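Local coordinates for protein peptidoglycan glycosyltransferase (Eggerthella lenta, PDB 4MNR) that belongs to the penicillin-binding proteins, with a transpeptidase domain of the beta-lactamase clan preceded by a dimerisation-type domain, at residues E214-N222 with S290-A298. Numbering follows the deposited sequence. Where two conformers were deposited one is given.
Sequences EIGNATVSN and SPWELAWAA
Strand 218-221 runs almost parallel to helix 291-298, at 14° and 9.0 Å between axes, and the hairpin turn ahead of it brings Gly216 CA within 4.5 Å of Trp292 CA at the first turn of the helix. Two indole N-H groups, one helical turn apart, converge on a single backbone carbonyl. Trp292 NE1 donates to Thr219 O at 3.0 Å from above the carbonyl plane, although Thr219 O lies nearly in the plane of the Trp292 indole. Trp296 NE1 reaches the same oxygen at 3.1 Å, only 16° from the carbonyl plane. Sharing one acceptor probably helps to hold both indoles in their orientations. With CG anti to the backbone N (chi1 179°), Trp292 spreads along the hairpin, taking Ala218 CB over one face, 3.5 Å from the centroid of the five-membered ring, as a CH-pi contact; Trp296 CD1 lies against the opposite face. Val220 CG2 makes a similar, longer contact over the Trp296 ring and also touches Ala295 CB, which Ile215 CG2 meets at 3.8 Å. At the turn, a water donates to Gly216 O and accepts from Trp292 N, while Ser290 OG, also bonded to this water, caps the helix by accepting from Glu293 N. Beyond the contact, Ile215 and Trp296 also touch helix 242-263. The whole is a two-stranded hairpin with a type I' turn, packed against the start of a helix whose Ser290 N-cap is bridged to the turn by water, within the transpeptidase domain.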
ATOM      1  N   GLU A 214     -28.219  -9.386  10.729  1.00 16.45           N
ATOM      2  CA  GLU A 214     -27.566  -9.941  11.896  1.00 17.65           C
ATOM      3  C   GLU A 214     -26.699 -11.129  11.500  1.00 19.12           C
ATOM      4  O   GLU A 214     -27.161 -12.079  10.859  1.00 17.58           O
ATOM      5  CB  GLU A 214     -28.578 -10.329  12.976  1.00 20.90           C
ATOM      6  CG  GLU A 214     -27.946 -10.976  14.199  1.00 25.59           C
ATOM      7  CD  GLU A 214     -27.821 -12.471  14.045  1.00 38.19           C
ATOM      8  OE1 GLU A 214     -28.773 -13.079  13.508  1.00 45.57           O
ATOM      9  OE2 GLU A 214     -26.770 -13.026  14.440  1.00 39.75           O
ATOM     10  N   ILE A 215     -25.424 -11.054  11.865  1.00 15.69           N
ATOM     11  CA  ILE A 215     -24.523 -12.186  11.720  1.00 14.57           C
ATOM     12  C   ILE A 215     -23.789 -12.314  13.043  1.00 17.29           C
ATOM     13  O   ILE A 215     -23.217 -11.344  13.533  1.00 17.20           O
ATOM     14  CB  ILE A 215     -23.495 -11.984  10.576  1.00 16.23           C
ATOM     15  CG1 ILE A 215     -24.205 -11.821   9.222  1.00 17.54           C
ATOM     16  CG2 ILE A 215     -22.511 -13.153  10.547  1.00 16.25           C
ATOM     17  CD1 ILE A 215     -23.256 -11.501   8.033  1.00 16.53           C
ATOM     18  N   GLY A 216     -23.843 -13.495  13.646  1.00 19.07           N
ATOM     19  CA  GLY A 216     -23.191 -13.723  14.928  1.00 20.06           C
ATOM     20  C   GLY A 216     -23.637 -12.794  16.052  1.00 22.21           C
ATOM     21  O   GLY A 216     -22.812 -12.317  16.837  1.00 24.53           O
ATOM     22  N   ASN A 217     -24.934 -12.510  16.112  1.00 21.42           N
ATOM     23  CA  ASN A 217     -25.516 -11.747  17.223  1.00 21.99           C
ATOM     24  C   ASN A 217     -25.162 -10.260  17.289  1.00 21.02           C
ATOM     25  O   ASN A 217     -25.405  -9.606  18.300  1.00 23.38           O
ATOM     26  CB  ASN A 217     -25.213 -12.439  18.554  1.00 25.79           C
ATOM     27  CG  ASN A 217     -25.472 -13.924  18.488  1.00 30.73           C
ATOM     28  OD1 ASN A 217     -26.547 -14.351  18.063  1.00 31.95           O
ATOM     29  ND2 ASN A 217     -24.476 -14.722  18.867  1.00 28.88           N
ATOM     30  N   ALA A 218     -24.586  -9.730  16.211  1.00 16.36           N
ATOM     31  CA  ALA A 218     -24.500  -8.292  16.055  1.00 17.36           C
ATOM     32  C   ALA A 218     -24.692  -7.995  14.563  1.00 20.50           C
ATOM     33  O   ALA A 218     -24.929  -8.902  13.783  1.00 21.87           O
ATOM     34  CB  ALA A 218     -23.166  -7.768  16.557  1.00 21.60           C
ATOM     35  N   THR A 219     -24.571  -6.733  14.181  1.00 19.19           N
ATOM     36  CA  THR A 219     -24.987  -6.277  12.854  1.00 18.40           C
ATOM     37  C   THR A 219     -23.834  -6.123  11.851  1.00 16.79           C
ATOM     38  O   THR A 219     -22.751  -5.659  12.197  1.00 17.29           O
ATOM     39  CB  THR A 219     -25.716  -4.924  12.998  1.00 20.00           C
ATOM     40  OG1 THR A 219     -26.872  -5.103  13.829  1.00 27.74           O
ATOM     41  CG2 THR A 219     -26.151  -4.390  11.660  1.00 24.66           C
ATOM     42  N   VAL A 220     -24.071  -6.531  10.605  1.00 12.87           N
ATOM     43  CA  VAL A 220     -23.204  -6.169   9.491  1.00 12.03           C
ATOM     44  C   VAL A 220     -24.073  -5.293   8.598  1.00 14.96           C
ATOM     45  O   VAL A 220     -25.232  -5.623   8.341  1.00 14.70           O
ATOM     46  CB  VAL A 220     -22.728  -7.404   8.695  1.00 13.59           C
ATOM     47  CG1 VAL A 220     -21.889  -6.983   7.487  1.00 14.52           C
ATOM     48  CG2 VAL A 220     -21.943  -8.337   9.590  1.00 14.63           C
ATOM     49  N   SER A 221     -23.531  -4.170   8.142  0.61 15.36           N
ATOM     50  CA  SER A 221     -24.331  -3.232   7.356  0.61 16.22           C
ATOM     51  C   SER A 221     -23.600  -2.790   6.101  0.61 15.93           C
ATOM     52  O   SER A 221     -22.383  -2.597   6.117  0.61 14.47           O
ATOM     53  CB  SER A 221     -24.702  -1.993   8.183  0.61 18.21           C
ATOM     54  OG  SER A 221     -25.508  -2.314   9.304  0.61 19.14           O
ATOM     55  N   ASN A 222     -24.349  -2.635   5.012  1.00 14.35           N
ATOM     56  CA  ASN A 222     -23.811  -2.023   3.808  1.00 15.46           C
ATOM     57  C   ASN A 222     -23.526  -0.568   4.100  1.00 16.23           C
ATOM     58  O   ASN A 222     -24.094   0.010   5.038  1.00 16.86           O
ATOM     59  CB  ASN A 222     -24.815  -2.111   2.657  1.00 14.57           C
ATOM     60  CG  ASN A 222     -24.771  -3.452   1.938  1.00 14.39           C
ATOM     61  OD1 ASN A 222     -23.815  -4.205   2.069  1.00 16.44           O
ATOM     62  ND2 ASN A 222     -25.813  -3.751   1.176  1.00 12.76           N
ATOM     63  N   SER A 290     -16.248 -16.168  16.702  1.00 18.19           N
ATOM     64  CA  SER A 290     -17.146 -15.045  16.438  1.00 18.48           C
ATOM     65  C   SER A 290     -17.451 -14.895  14.958  1.00 15.96           C
ATOM     66  O   SER A 290     -16.657 -14.297  14.225  1.00 14.80           O
ATOM     67  CB  SER A 290     -16.534 -13.737  16.954  1.00 18.00           C
ATOM     68  OG  SER A 290     -17.372 -12.628  16.654  1.00 19.64           O
ATOM     69  N   PRO A 291     -18.606 -15.426  14.511  1.00 15.31           N
ATOM     70  CA  PRO A 291     -19.072 -15.239  13.131  1.00 16.50           C
ATOM     71  C   PRO A 291     -19.156 -13.770  12.757  1.00 12.94           C
ATOM     72  O   PRO A 291     -18.938 -13.418  11.603  1.00 14.38           O
ATOM     73  CB  PRO A 291     -20.479 -15.846  13.153  1.00 16.37           C
ATOM     74  CG  PRO A 291     -20.398 -16.896  14.198  1.00 18.72           C
ATOM     75  CD  PRO A 291     -19.463 -16.365  15.256  1.00 17.75           C
ATOM     76  N   TRP A 292     -19.487 -12.925  13.725  1.00 13.46           N
ATOM     77  CA  TRP A 292     -19.565 -11.493  13.481  1.00 11.86           C
ATOM     78  C   TRP A 292     -18.182 -10.927  13.126  1.00 11.08           C
ATOM     79  O   TRP A 292     -18.043 -10.163  12.169  1.00 10.71           O
ATOM     80  CB  TRP A 292     -20.142 -10.800  14.717  1.00 13.00           C
ATOM     81  CG  TRP A 292     -20.240  -9.321  14.595  1.00 11.66           C
ATOM     82  CD1 TRP A 292     -21.160  -8.617  13.884  1.00 12.16           C
ATOM     83  CD2 TRP A 292     -19.394  -8.356  15.231  1.00 14.39           C
ATOM     84  NE1 TRP A 292     -20.939  -7.265  14.031  1.00 14.35           N
ATOM     85  CE2 TRP A 292     -19.860  -7.084  14.859  1.00 15.59           C
ATOM     86  CE3 TRP A 292     -18.287  -8.449  16.083  1.00 17.68           C
ATOM     87  CZ2 TRP A 292     -19.257  -5.911  15.302  1.00 20.94           C
ATOM     88  CZ3 TRP A 292     -17.689  -7.287  16.522  1.00 19.85           C
ATOM     89  CH2 TRP A 292     -18.172  -6.034  16.130  1.00 19.60           C
ATOM     90  N   GLU A 293     -17.159 -11.303  13.894  1.00 11.38           N
ATOM     91  CA  GLU A 293     -15.799 -10.873  13.589  1.00 12.11           C
ATOM     92  C   GLU A 293     -15.345 -11.421  12.233  1.00 12.17           C
ATOM     93  O   GLU A 293     -14.666 -10.734  11.464  1.00 11.89           O
ATOM     94  CB  GLU A 293     -14.814 -11.287  14.698  1.00 12.78           C
ATOM     95  CG  GLU A 293     -13.430 -10.655  14.513  1.00 13.38           C
ATOM     96  CD  GLU A 293     -12.408 -11.078  15.578  1.00 18.18           C
ATOM     97  OE1 GLU A 293     -12.817 -11.602  16.643  1.00 21.60           O
ATOM     98  OE2 GLU A 293     -11.188 -10.878  15.344  1.00 17.84           O
ATOM     99  N   LEU A 294     -15.724 -12.667  11.948  1.00 10.83           N
ATOM    100  CA  LEU A 294     -15.355 -13.308  10.682  1.00 10.53           C
ATOM    101  C   LEU A 294     -15.991 -12.591   9.494  1.00  9.99           C
ATOM    102  O   LEU A 294     -15.334 -12.302   8.484  1.00  9.57           O
ATOM    103  CB  LEU A 294     -15.780 -14.782  10.711  1.00 11.00           C
ATOM    104  CG  LEU A 294     -15.685 -15.550   9.383  1.00 11.88           C
ATOM    105  CD1 LEU A 294     -14.268 -15.536   8.813  1.00 12.25           C
ATOM    106  CD2 LEU A 294     -16.147 -16.988   9.589  1.00 14.96           C
ATOM    107  N   ALA A 295     -17.272 -12.284   9.629  1.00 10.47           N
ATOM    108  CA  ALA A 295     -18.002 -11.597   8.571  1.00  9.68           C
ATOM    109  C   ALA A 295     -17.388 -10.231   8.278  1.00  9.25           C
ATOM    110  O   ALA A 295     -17.155  -9.882   7.122  1.00 10.41           O
ATOM    111  CB  ALA A 295     -19.467 -11.444   8.966  1.00 12.42           C
ATOM    112  N   TRP A 296     -17.113  -9.459   9.326  1.00 10.54           N
ATOM    113  CA  TRP A 296     -16.494  -8.154   9.121  1.00  9.13           C
ATOM    114  C   TRP A 296     -15.066  -8.239   8.578  1.00  8.77           C
ATOM    115  O   TRP A 296     -14.656  -7.409   7.768  1.00 10.40           O
ATOM    116  CB  TRP A 296     -16.528  -7.340  10.417  1.00  9.78           C
ATOM    117  CG  TRP A 296     -17.804  -6.549  10.578  1.00 11.91           C
ATOM    118  CD1 TRP A 296     -18.735  -6.675  11.566  1.00 12.14           C
ATOM    119  CD2 TRP A 296     -18.273  -5.506   9.718  1.00 11.62           C
ATOM    120  NE1 TRP A 296     -19.754  -5.766  11.382  1.00 13.44           N
ATOM    121  CE2 TRP A 296     -19.494  -5.042  10.248  1.00 13.83           C
ATOM    122  CE3 TRP A 296     -17.783  -4.927   8.545  1.00 12.08           C
ATOM    123  CZ2 TRP A 296     -20.226  -4.020   9.648  1.00 16.11           C
ATOM    124  CZ3 TRP A 296     -18.516  -3.910   7.947  1.00 13.86           C
ATOM    125  CH2 TRP A 296     -19.723  -3.472   8.502  1.00 14.81           C
ATOM    126  N   ALA A 297     -14.306  -9.234   9.014  1.00  9.00           N
ATOM    127  CA  ALA A 297     -12.949  -9.397   8.485  1.00  8.80           C
ATOM    128  C   ALA A 297     -12.992  -9.641   6.982  1.00  9.43           C
ATOM    129  O   ALA A 297     -12.150  -9.131   6.231  1.00  9.35           O
ATOM    130  CB  ALA A 297     -12.224 -10.548   9.188  1.00  9.89           C
ATOM    131  N   ALA A 298     -13.976 -10.419   6.537  1.00 11.33           N
ATOM    132  CA  ALA A 298     -14.110 -10.697   5.103  1.00 12.73           C
ATOM    133  C   ALA A 298     -14.390  -9.421   4.331  1.00 11.82           C
ATOM    134  O   ALA A 298     -14.051  -9.310   3.145  1.00 10.35           O
ATOM    135  CB  ALA A 298     -15.204 -11.729   4.848  1.00 13.38           C
TER
HETATM  136  O   HOH W   1     -20.292 -13.405  16.806  1.00 17.21           O